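Local coordinates for oxysterol-binding protein homolog 3 (Saccharomyces cerevisiae, PDB 4IC4) that transfers lipids between membranes without vesicles, carrying them in the hydrophobic pocket of its OSBP-related domain, the part described here, in directional transport coupled to phosphoinositides, at residues E220-S225 with K230-F235; F101-L106 with E246-S251; K118-L123 with R328-G333; L323-R328 with E339-K344. All blocks are in the same frame, centred on the assembly; numbering follows the deposited sequence.

In the fold
The four contacts form two groups on opposite sides of the centre of the OSBP-related domain. Interactions 1 and 2, centres about 9 Å apart, share the barrel wall: strands 230-235 and 247-253 are hydrogen-bonded neighbours, and helix 94-104 packs on them. Interactions 3 and 4, centres about 7 Å apart, both use helix 325-331 and share Arg328; the Phe120 ring packs on Ile327, and Arg324 NH1 reaches Asn121 O. Between interactions 1 and 3 the centres lie about 34 Å apart. The second group adjoins the phosphatidylinositol 4-phosphate site: Lys118 belongs to it, and the Lys342 side chain comes within about 4 Å of the side chains of Met61 and Glu346, both of that site.

Interaction 1 of 4, residues E220-S225 with K230-F235; sequences EFEVHS and KSHILF
The segments 220-225 and 230-235 run antiparallel at 165°, their axes 4.7 Å apart, as the two arms of a beta hairpin in the barrel of the OSBP-related domain. Phe221 with Ile233 and Val223 with Ser231 are the hydrogen-bonded pairs, each closed by two backbone bonds; the one from Ile233 N to Phe221 O (2.9 Å) is nearly straight. Between them, Glu222 and His232 form a non-hydrogen-bonded pair.

The face with Phe221, Val223, Ser231 and Ile233 is mostly apolar and meets helix 94-104, where Ser231 OG finds Ser99 OG. Ile233 CD1 sits over one face of the Phe221 ring, 4.2 Å from its centroid, a CH-pi contact. Phe235 CE2 arrives at that ring's edge, near its plane, 3.9 Å from Phe221 CD2. With chi1 at 83° CG of Phe221 lies between the backbone N and the carbonyl carbon, a setting that lays CE2 against Ile233 CB at 3.6 Å.

The other face is mostly polar. Lys230, bent at its last two torsions, brings NZ to 3.2 Å from Glu222 OE2 in a salt bridge whose hydrogen bond is weak. Two carboxylate oxygens approach the His232 ring at its edge, in its plane: Glu222 OE2 stands beside CD2, while NE2 gives Glu220 OE1 a short but strongly bent, weak bond (2.7 Å, 121°).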
# COMPACT_ATOMS: atom_id res chain seq x y z
N GLU A 220 18.72 -4.82 0.02
CA GLU A 220 18.46 -4.81 -1.42
C GLU A 220 17.30 -5.72 -1.77
O GLU A 220 16.77 -6.43 -0.91
CB GLU A 220 19.71 -5.29 -2.15
CG GLU A 220 20.02 -6.75 -1.89
CD GLU A 220 21.51 -7.02 -1.70
OE1 GLU A 220 22.29 -6.75 -2.64
OE2 GLU A 220 21.89 -7.51 -0.61
N PHE A 221 16.91 -5.71 -3.04
CA PHE A 221 15.84 -6.57 -3.53
C PHE A 221 15.93 -6.62 -5.05
O PHE A 221 16.54 -5.74 -5.67
CB PHE A 221 14.46 -6.09 -3.06
CG PHE A 221 13.85 -5.00 -3.89
CD1 PHE A 221 12.88 -5.29 -4.84
CD2 PHE A 221 14.21 -3.67 -3.68
CE1 PHE A 221 12.27 -4.28 -5.58
CE2 PHE A 221 13.60 -2.65 -4.41
CZ PHE A 221 12.63 -2.95 -5.36
N GLU A 222 15.36 -7.65 -5.65
CA GLU A 222 15.42 -7.80 -7.10
C GLU A 222 14.06 -7.96 -7.76
O GLU A 222 13.11 -8.46 -7.17
CB GLU A 222 16.30 -9.00 -7.47
CG GLU A 222 17.68 -8.99 -6.82
CD GLU A 222 18.62 -10.02 -7.43
OE1 GLU A 222 18.22 -11.20 -7.54
OE2 GLU A 222 19.76 -9.66 -7.79
N VAL A 223 14.00 -7.53 -9.01
CA VAL A 223 12.80 -7.66 -9.82
C VAL A 223 13.19 -8.65 -10.90
O VAL A 223 14.24 -8.50 -11.52
CB VAL A 223 12.40 -6.33 -10.48
CG1 VAL A 223 11.23 -6.54 -11.42
CG2 VAL A 223 12.04 -5.31 -9.40
N HIS A 224 12.36 -9.66 -11.12
CA HIS A 224 12.66 -10.68 -12.12
C HIS A 224 11.61 -10.78 -13.21
O HIS A 224 10.41 -10.73 -12.94
CB HIS A 224 12.82 -12.04 -11.43
CG HIS A 224 14.01 -12.12 -10.52
ND1 HIS A 224 15.30 -12.18 -10.98
CD2 HIS A 224 14.09 -12.13 -9.17
CE1 HIS A 224 16.13 -12.22 -9.96
NE2 HIS A 224 15.42 -12.19 -8.84
N SER A 225 12.08 -10.91 -14.44
CA SER A 225 11.20 -11.03 -15.60
C SER A 225 11.16 -12.47 -16.08
O SER A 225 12.16 -13.19 -15.98
CB SER A 225 11.71 -10.14 -16.74
OG SER A 225 11.10 -10.53 -17.96
N LYS A 230 16.91 -9.36 -15.01
CA LYS A 230 16.89 -9.18 -13.57
C LYS A 230 17.36 -7.78 -13.24
O LYS A 230 18.23 -7.23 -13.90
CB LYS A 230 17.80 -10.20 -12.87
CG LYS A 230 19.26 -10.10 -13.26
CD LYS A 230 20.13 -10.98 -12.37
CE LYS A 230 20.13 -10.48 -10.93
NZ LYS A 230 20.62 -9.07 -10.84
N SER A 231 16.75 -7.19 -12.21
CA SER A 231 17.11 -5.85 -11.78
C SER A 231 17.49 -5.96 -10.31
O SER A 231 16.76 -6.54 -9.51
CB SER A 231 15.94 -4.89 -11.95
OG SER A 231 16.31 -3.57 -11.58
N HIS A 232 18.64 -5.40 -9.96
CA HIS A 232 19.14 -5.44 -8.59
C HIS A 232 19.15 -4.03 -8.01
O HIS A 232 19.90 -3.17 -8.46
CB HIS A 232 20.54 -6.05 -8.58
CG HIS A 232 21.12 -6.23 -7.22
ND1 HIS A 232 21.75 -5.22 -6.53
CD2 HIS A 232 21.16 -7.31 -6.40
CE1 HIS A 232 22.16 -5.67 -5.36
NE2 HIS A 232 21.81 -6.94 -5.25
N ILE A 233 18.31 -3.80 -7.01
CA ILE A 233 18.21 -2.50 -6.36
C ILE A 233 18.91 -2.52 -5.01
O ILE A 233 18.56 -3.32 -4.15
CB ILE A 233 16.73 -2.09 -6.13
CG1 ILE A 233 15.98 -2.01 -7.47
CG2 ILE A 233 16.67 -0.74 -5.44
CD1 ILE A 233 15.57 -3.36 -8.02
N LEU A 234 19.89 -1.64 -4.84
CA LEU A 234 20.62 -1.56 -3.58
C LEU A 234 20.48 -0.18 -2.97
O LEU A 234 20.76 0.83 -3.62
CB LEU A 234 22.11 -1.89 -3.80
CG LEU A 234 22.90 -1.05 -4.81
CD1 LEU A 234 24.39 -1.34 -4.63
CD2 LEU A 234 22.46 -1.37 -6.22
N PHE A 235 20.05 -0.13 -1.72
CA PHE A 235 19.87 1.13 -1.02
C PHE A 235 21.13 1.53 -0.27
O PHE A 235 21.84 0.68 0.27
CB PHE A 235 18.69 1.02 -0.06
CG PHE A 235 17.39 0.73 -0.74
CD1 PHE A 235 16.70 1.74 -1.42
CD2 PHE A 235 16.86 -0.55 -0.76
CE1 PHE A 235 15.52 1.47 -2.10
CE2 PHE A 235 15.68 -0.83 -1.44
CZ PHE A 235 15.01 0.18 -2.11

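Interaction 2 of 4, residues F101-L106 with E246-S251; sequences FAISFL and EGFKVS
One face of the Phe248 ring receives Ile103 CG2, and Val250 CG2, two residues along the same strand, lies at the ring's edge in its plane. This is helix-on-barrel packing within the OSBP-related domain: helix 94-104 rests against strand 247-253 through side chains alone, the nearest CA atoms, those of Ile103 and Phe248, being 9.7 Å apart.

Ile103 and Phe248 point at each other from the helix and the strand, and both branches of the isoleucine touch the ring. CG2 makes a CH-pi contact, 4.2 Å from the ring centroid and 26° off its normal. The longer branch is extended (chi2 170°), which carries CD1 across to Phe248 CE1 at 3.4 Å, a tight approach. In Phe248 CG lies between the backbone N and the carbonyl carbon (chi1 68°), the rotation that offers this face to the helix. All three touching residues are buried.

Strand 230-235 adds to the same core: Ile233 touches Ile103, and Phe235 touches Phe248. Replacing Phe248 with an alanine would probably open a gap beneath Ile103, leaving its CG2 without the ring face and its longer branch with little from this strand but one methyl of Val250.

That remaining touch comes from the CD1 end of the isoleucine, which meets Val250 CG2 at 4.0 Å.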
# COMPACT_ATOMS: atom_id res chain seq x y z
N PHE A 101 8.78 1.54 -10.83
CA PHE A 101 7.49 1.35 -10.20
C PHE A 101 7.64 0.65 -8.85
O PHE A 101 7.05 1.06 -7.86
CB PHE A 101 6.57 0.52 -11.09
CG PHE A 101 5.24 0.20 -10.46
CD1 PHE A 101 4.24 1.17 -10.39
CD2 PHE A 101 5.00 -1.05 -9.91
CE1 PHE A 101 3.02 0.88 -9.77
CE2 PHE A 101 3.78 -1.35 -9.29
CZ PHE A 101 2.79 -0.37 -9.22
N ALA A 102 8.46 -0.40 -8.82
CA ALA A 102 8.68 -1.17 -7.60
C ALA A 102 9.24 -0.35 -6.44
O ALA A 102 8.91 -0.60 -5.28
CB ALA A 102 9.60 -2.35 -7.89
N ILE A 103 10.08 0.62 -6.76
CA ILE A 103 10.69 1.47 -5.75
C ILE A 103 9.83 2.68 -5.38
O ILE A 103 9.88 3.17 -4.25
CB ILE A 103 12.06 2.00 -6.25
CG1 ILE A 103 13.02 0.82 -6.46
CG2 ILE A 103 12.64 3.00 -5.26
CD1 ILE A 103 14.31 1.21 -7.17
N SER A 104 9.03 3.16 -6.34
CA SER A 104 8.23 4.36 -6.14
C SER A 104 7.36 4.45 -4.89
O SER A 104 7.21 5.54 -4.34
CB SER A 104 7.36 4.62 -7.37
OG SER A 104 6.36 3.63 -7.54
N PHE A 105 6.79 3.34 -4.45
CA PHE A 105 5.92 3.39 -3.28
C PHE A 105 6.62 3.93 -2.03
O PHE A 105 5.96 4.48 -1.15
CB PHE A 105 5.33 2.00 -2.98
CG PHE A 105 6.24 1.13 -2.18
CD1 PHE A 105 7.34 0.51 -2.76
CD2 PHE A 105 6.02 0.95 -0.81
CE1 PHE A 105 8.20 -0.27 -2.00
CE2 PHE A 105 6.88 0.18 -0.04
CZ PHE A 105 7.98 -0.44 -0.64
N LEU A 106 7.93 3.77 -1.95
CA LEU A 106 8.68 4.25 -0.79
C LEU A 106 8.55 5.76 -0.60
O LEU A 106 8.63 6.25 0.52
CB LEU A 106 10.16 3.90 -0.93
CG LEU A 106 10.53 2.43 -0.83
CD1 LEU A 106 11.99 2.25 -1.27
CD2 LEU A 106 10.33 1.93 0.59
N GLU A 246 18.56 7.99 1.60
CA GLU A 246 17.61 8.31 0.54
C GLU A 246 18.04 7.86 -0.85
O GLU A 246 17.21 7.73 -1.75
CB GLU A 246 17.34 9.81 0.54
CG GLU A 246 16.60 10.28 1.79
CD GLU A 246 16.40 11.77 1.84
OE1 GLU A 246 16.28 12.40 0.77
OE2 GLU A 246 16.33 12.32 2.96
N GLY A 247 19.34 7.62 -1.03
CA GLY A 247 19.83 7.21 -2.33
C GLY A 247 19.83 5.71 -2.58
O GLY A 247 19.78 4.90 -1.65
N PHE A 248 19.88 5.34 -3.86
CA PHE A 248 19.90 3.93 -4.23
C PHE A 248 20.40 3.77 -5.65
O PHE A 248 20.38 4.73 -6.43
CB PHE A 248 18.50 3.32 -4.08
CG PHE A 248 17.50 3.85 -5.07
CD1 PHE A 248 17.40 3.29 -6.34
CD2 PHE A 248 16.67 4.91 -4.72
CE1 PHE A 248 16.48 3.79 -7.26
CE2 PHE A 248 15.75 5.41 -5.63
CZ PHE A 248 15.65 4.85 -6.90
N LYS A 249 20.85 2.57 -5.98
CA LYS A 249 21.36 2.27 -7.31
C LYS A 249 20.62 1.05 -7.85
O LYS A 249 20.19 0.18 -7.09
CB LYS A 249 22.86 1.96 -7.25
CG LYS A 249 23.73 3.12 -6.77
CD LYS A 249 23.73 4.27 -7.78
CE LYS A 249 24.75 5.33 -7.38
NZ LYS A 249 24.81 6.44 -8.37
N VAL A 250 20.46 1.00 -9.17
CA VAL A 250 19.78 -0.12 -9.80
C VAL A 250 20.67 -0.67 -10.91
O VAL A 250 21.13 0.07 -11.77
CB VAL A 250 18.44 0.31 -10.43
CG1 VAL A 250 17.71 -0.91 -10.99
CG2 VAL A 250 17.58 1.01 -9.39
N SER A 251 20.91 -1.98 -10.87
CA SER A 251 21.73 -2.63 -11.88
C SER A 251 20.83 -3.55 -12.69
O SER A 251 20.26 -4.51 -12.16
CB SER A 251 22.84 -3.44 -11.21
OG SER A 251 23.69 -2.61 -10.44

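Interaction 3 of 4, residues K118-L123 with R328-G333; sequences KPFNPL and RAYEEG
This contact lies beside the phosphatidylinositol 4-phosphate site of the OSBP-related domain: segment 118-123 begins with Lys118, a residue of that site, and the side chain of Phe120 is about 6 Å from that of Glu346, another. Strand 118-120 meets the C-terminal part of helix 325-331 through a single aromatic pair. The edge of Phe120 is directed toward the face of Tyr330 in an offset edge-to-face arrangement, with ring centroids 5.9 Å apart and planes at 72°. Phe120 CE2 is the nearest atom, 4.0 Å from Tyr330 CD2, which lies near the plane of the phenylalanine ring. Phe120 CZ reaches farther back along the tyrosine, to within 4.1 Å of its CB. The Tyr330 ring swings out from the helix with CG opposite the backbone N (chi1 -171°), which brings CD2 to the phenylalanine beside CB.

Both side chains are buried. The polar end of the tyrosine is satisfied outside the pair, since its OH is hydrogen-bonded to Asn66 O. The side chain of Asn66 in turn holds Lys118 O through ND2, linking the strand and the tyrosine a second time. Ala338 of helix 335-354 also touches Tyr330.

Just beyond the tyrosine the helix stops. Gly333, at positive phi, is the C-prime residue; its N bonds to Tyr330 O at 3.0 Å, while Asn334 N turns back to Ala329 O. Tyr330 therefore sits in the last turn of a helix closed by a Schellman motif.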
# COMPACT_ATOMS: atom_id res chain seq x y z
N LYS A 118 -0.04 5.07 11.99
CA LYS A 118 -0.26 3.88 11.16
C LYS A 118 -1.71 3.81 10.69
O LYS A 118 -2.60 4.39 11.31
CB LYS A 118 0.07 2.62 11.96
CG LYS A 118 -0.92 2.31 13.06
CD LYS A 118 -0.53 1.05 13.83
CE LYS A 118 -1.56 0.72 14.91
NZ LYS A 118 -2.91 0.49 14.33
N PRO A 119 -1.97 3.10 9.59
CA PRO A 119 -3.35 2.99 9.10
C PRO A 119 -4.20 2.12 10.02
O PRO A 119 -3.68 1.37 10.84
CB PRO A 119 -3.19 2.33 7.73
CG PRO A 119 -1.80 2.72 7.31
CD PRO A 119 -1.02 2.57 8.59
N PHE A 120 -5.52 2.25 9.90
CA PHE A 120 -6.44 1.44 10.68
C PHE A 120 -6.34 -0.00 10.18
O PHE A 120 -6.17 -0.24 8.98
CB PHE A 120 -7.88 1.87 10.45
CG PHE A 120 -8.29 3.10 11.21
CD1 PHE A 120 -9.21 3.02 12.24
CD2 PHE A 120 -7.80 4.35 10.84
CE1 PHE A 120 -9.65 4.16 12.90
CE2 PHE A 120 -8.24 5.50 11.50
CZ PHE A 120 -9.17 5.40 12.53
N ASN A 121 -6.44 -0.96 11.10
CA ASN A 121 -6.41 -2.37 10.71
C ASN A 121 -7.77 -2.67 10.09
O ASN A 121 -8.81 -2.43 10.70
CB ASN A 121 -6.22 -3.27 11.94
CG ASN A 121 -4.86 -3.11 12.57
OD1 ASN A 121 -3.84 -3.26 11.91
ND2 ASN A 121 -4.84 -2.81 13.86
N PRO A 122 -7.78 -3.18 8.85
CA PRO A 122 -9.08 -3.48 8.24
C PRO A 122 -9.76 -4.63 8.98
O PRO A 122 -9.11 -5.40 9.69
CB PRO A 122 -8.71 -3.89 6.82
CG PRO A 122 -7.39 -3.21 6.58
CD PRO A 122 -6.68 -3.39 7.90
N LEU A 123 -11.06 -4.74 8.81
CA LEU A 123 -11.81 -5.83 9.42
C LEU A 123 -11.76 -6.99 8.43
O LEU A 123 -11.56 -6.79 7.24
CB LEU A 123 -13.27 -5.42 9.63
CG LEU A 123 -13.49 -4.20 10.51
CD1 LEU A 123 -14.96 -3.82 10.50
CD2 LEU A 123 -13.01 -4.49 11.93
N ARG A 328 -13.86 7.65 9.16
CA ARG A 328 -14.50 8.89 8.72
C ARG A 328 -14.56 9.94 9.82
O ARG A 328 -14.23 11.10 9.59
CB ARG A 328 -15.92 8.61 8.21
CG ARG A 328 -16.61 9.83 7.61
CD ARG A 328 -15.89 10.30 6.36
NE ARG A 328 -15.87 9.26 5.33
CZ ARG A 328 -15.12 9.29 4.24
NH1 ARG A 328 -14.31 10.31 4.01
NH2 ARG A 328 -15.18 8.30 3.37
N ALA A 329 -14.98 9.54 11.01
CA ALA A 329 -15.07 10.47 12.12
C ALA A 329 -13.69 11.03 12.45
O ALA A 329 -13.55 12.23 12.71
CB ALA A 329 -15.66 9.77 13.34
N TYR A 330 -12.68 10.17 12.42
CA TYR A 330 -11.30 10.57 12.70
C TYR A 330 -10.81 11.55 11.65
O TYR A 330 -10.16 12.55 11.97
CB TYR A 330 -10.40 9.33 12.72
CG TYR A 330 -9.00 9.58 13.22
CD1 TYR A 330 -8.77 10.02 14.53
CD2 TYR A 330 -7.89 9.35 12.40
CE1 TYR A 330 -7.48 10.22 15.01
CE2 TYR A 330 -6.59 9.54 12.87
CZ TYR A 330 -6.39 9.97 14.18
OH TYR A 330 -5.11 10.13 14.65
N GLU A 331 -11.12 11.26 10.39
CA GLU A 331 -10.71 12.12 9.29
C GLU A 331 -11.29 13.52 9.49
O GLU A 331 -10.61 14.52 9.26
CB GLU A 331 -11.20 11.55 7.95
CG GLU A 331 -10.91 12.43 6.75
CD GLU A 331 -11.51 11.88 5.46
OE1 GLU A 331 -10.96 10.90 4.91
OE2 GLU A 331 -12.53 12.44 5.01
N GLU A 332 -12.54 13.58 9.93
CA GLU A 332 -13.21 14.85 10.12
C GLU A 332 -12.95 15.51 11.48
O GLU A 332 -13.60 16.50 11.83
CB GLU A 332 -14.72 14.68 9.88
CG GLU A 332 -15.00 13.95 8.58
CD GLU A 332 -16.46 13.93 8.18
OE1 GLU A 332 -17.33 13.96 9.08
OE2 GLU A 332 -16.74 13.87 6.97
N GLY A 333 -12.01 14.96 12.23
CA GLY A 333 -11.67 15.55 13.52
C GLY A 333 -12.52 15.23 14.73
O GLY A 333 -12.32 15.81 15.79

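Interaction 4 of 4, residues L323-R328 with E339-K344; sequences LRPDIR and EEWKLK
Helix-to-helix packing close to the surface joins the first turn of helix 325-331 to helix 335-354, on the side of the domain that holds the phosphatidylinositol 4-phosphate site. Pro325 sets its CB-CG edge over one face of Trp341, the two side chains crossing at about a right angle: CB stands 3.7 Å from the centroid of the five-membered ring, 12° off the normal, a CH-pi contact. CG extends the cover onto the six-membered ring, 3.5 Å from Trp341 CE3. The helices come close here, Asp326 and Trp341 having CA atoms 4.9 Å apart, and their CB atoms touch at 3.6 Å.

The two helices form a helical hairpin, entered through Arg324 at the N-cap position. Arg324 holds both oxygens of Asp326 along one side of its guanidinium, in the plane of that group, NE to OD1 and NH2 to OD2 (2.7 Å), each oxygen using its syn lone pair. Asp326 OD1 takes a second bond from Ile327 N, which approaches from above the carboxylate plane, 2.8 Å away. With chi1 at 51° the carboxylate folds back over its own helix start, where it can take this N-H. Putting an alanine at Asp326 would probably leave NE and NH2 of Arg324 without their two-point partner, its guanidinium then held through NH1 by Glu126 and Asn121 O and less firmly fixed in its rotation.

Across the contact, Asp326 OD2 lies 3.5 Å from Lys342 CA, without bonding to the lysine's distant ammonium. The lysine chain is fully extended and leads away from Asp326, delivering NZ to Met61 O, in the lipid-binding site, and to Asn66 OD1.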
# COMPACT_ATOMS: atom_id res chain seq x y z
N LEU A 323 -16.58 3.50 3.88
CA LEU A 323 -17.81 3.49 4.66
C LEU A 323 -17.57 3.26 6.15
O LEU A 323 -18.52 3.23 6.94
CB LEU A 323 -18.78 2.44 4.10
CG LEU A 323 -19.14 2.65 2.62
CD1 LEU A 323 -20.12 1.57 2.17
CD2 LEU A 323 -19.73 4.04 2.42
N ARG A 324 -16.31 3.10 6.55
CA ARG A 324 -16.01 2.90 7.97
C ARG A 324 -16.24 4.17 8.76
O ARG A 324 -15.69 5.23 8.45
CB ARG A 324 -14.57 2.41 8.16
CG ARG A 324 -14.45 0.92 7.92
CD ARG A 324 -13.12 0.35 8.33
NE ARG A 324 -12.79 0.58 9.73
CZ ARG A 324 -11.84 -0.10 10.38
NH1 ARG A 324 -11.17 -1.05 9.74
NH2 ARG A 324 -11.54 0.18 11.64
N PRO A 325 -17.07 4.08 9.81
CA PRO A 325 -17.38 5.25 10.64
C PRO A 325 -16.25 5.78 11.51
O PRO A 325 -16.18 6.99 11.75
CB PRO A 325 -18.57 4.77 11.47
CG PRO A 325 -18.31 3.32 11.62
CD PRO A 325 -17.85 2.91 10.24
N ASP A 326 -15.39 4.89 11.98
CA ASP A 326 -14.29 5.35 12.82
C ASP A 326 -13.27 6.12 11.98
O ASP A 326 -12.80 7.18 12.39
CB ASP A 326 -13.64 4.17 13.56
CG ASP A 326 -13.26 3.01 12.66
OD1 ASP A 326 -13.68 2.94 11.48
OD2 ASP A 326 -12.54 2.12 13.16
N ILE A 327 -12.95 5.60 10.80
CA ILE A 327 -12.00 6.28 9.93
C ILE A 327 -12.57 7.63 9.50
O ILE A 327 -11.86 8.64 9.48
CB ILE A 327 -11.68 5.44 8.67
CG1 ILE A 327 -11.06 4.10 9.08
CG2 ILE A 327 -10.73 6.23 7.76
CD1 ILE A 327 -10.58 3.24 7.90
N ARG A 328 -13.86 7.65 9.16
CA ARG A 328 -14.50 8.89 8.72
C ARG A 328 -14.56 9.94 9.82
O ARG A 328 -14.23 11.10 9.59
CB ARG A 328 -15.92 8.61 8.21
CG ARG A 328 -16.61 9.83 7.61
CD ARG A 328 -15.89 10.30 6.36
NE ARG A 328 -15.87 9.26 5.33
CZ ARG A 328 -15.12 9.29 4.24
NH1 ARG A 328 -14.31 10.31 4.01
NH2 ARG A 328 -15.18 8.30 3.37
N GLU A 339 -12.85 7.06 18.43
CA GLU A 339 -12.39 6.07 19.39
C GLU A 339 -13.52 5.11 19.74
O GLU A 339 -13.32 3.90 19.78
CB GLU A 339 -11.87 6.74 20.66
CG GLU A 339 -11.40 5.75 21.71
CD GLU A 339 -10.11 5.05 21.30
OE1 GLU A 339 -9.90 3.89 21.74
OE2 GLU A 339 -9.31 5.66 20.56
N GLU A 340 -14.71 5.65 19.99
CA GLU A 340 -15.84 4.82 20.35
C GLU A 340 -16.18 3.85 19.21
O GLU A 340 -16.45 2.67 19.44
CB GLU A 340 -17.06 5.69 20.67
CG GLU A 340 -18.14 4.96 21.44
CD GLU A 340 -19.28 5.88 21.87
OE1 GLU A 340 -18.99 6.94 22.46
OE2 GLU A 340 -20.45 5.53 21.62
N TRP A 341 -16.14 4.36 17.98
CA TRP A 341 -16.44 3.52 16.83
C TRP A 341 -15.36 2.46 16.60
O TRP A 341 -15.68 1.33 16.25
CB TRP A 341 -16.60 4.38 15.57
CG TRP A 341 -17.99 4.87 15.34
CD1 TRP A 341 -18.42 6.17 15.35
CD2 TRP A 341 -19.14 4.07 15.04
NE1 TRP A 341 -19.76 6.23 15.07
CE2 TRP A 341 -20.23 4.95 14.88
CE3 TRP A 341 -19.36 2.69 14.90
CZ2 TRP A 341 -21.52 4.50 14.57
CZ3 TRP A 341 -20.64 2.25 14.60
CH2 TRP A 341 -21.70 3.15 14.44
N LYS A 342 -14.10 2.83 16.79
CA LYS A 342 -13.01 1.87 16.60
C LYS A 342 -13.23 0.69 17.53
O LYS A 342 -13.19 -0.47 17.11
CB LYS A 342 -11.66 2.54 16.88
CG LYS A 342 -10.46 1.62 16.63
CD LYS A 342 -9.14 2.37 16.77
CE LYS A 342 -7.97 1.42 16.56
NZ LYS A 342 -6.66 2.12 16.70
N LEU A 343 -13.49 0.98 18.80
CA LEU A 343 -13.73 -0.07 19.79
C LEU A 343 -14.95 -0.90 19.42
O LEU A 343 -14.95 -2.12 19.57
CB LEU A 343 -13.92 0.55 21.17
CG LEU A 343 -12.70 1.29 21.73
CD1 LEU A 343 -13.07 1.98 23.04
CD2 LEU A 343 -11.55 0.31 21.94
N LYS A 344 -16.00 -0.23 18.93
CA LYS A 344 -17.22 -0.92 18.55
C LYS A 344 -17.00 -1.90 17.39
O LYS A 344 -17.45 -3.04 17.45
CB LYS A 344 -18.30 0.10 18.17
CG LYS A 344 -19.57 -0.51 17.58
CD LYS A 344 -20.22 -1.52 18.52
CE LYS A 344 -20.77 -0.85 19.77
NZ LYS A 344 -21.44 -1.84 20.66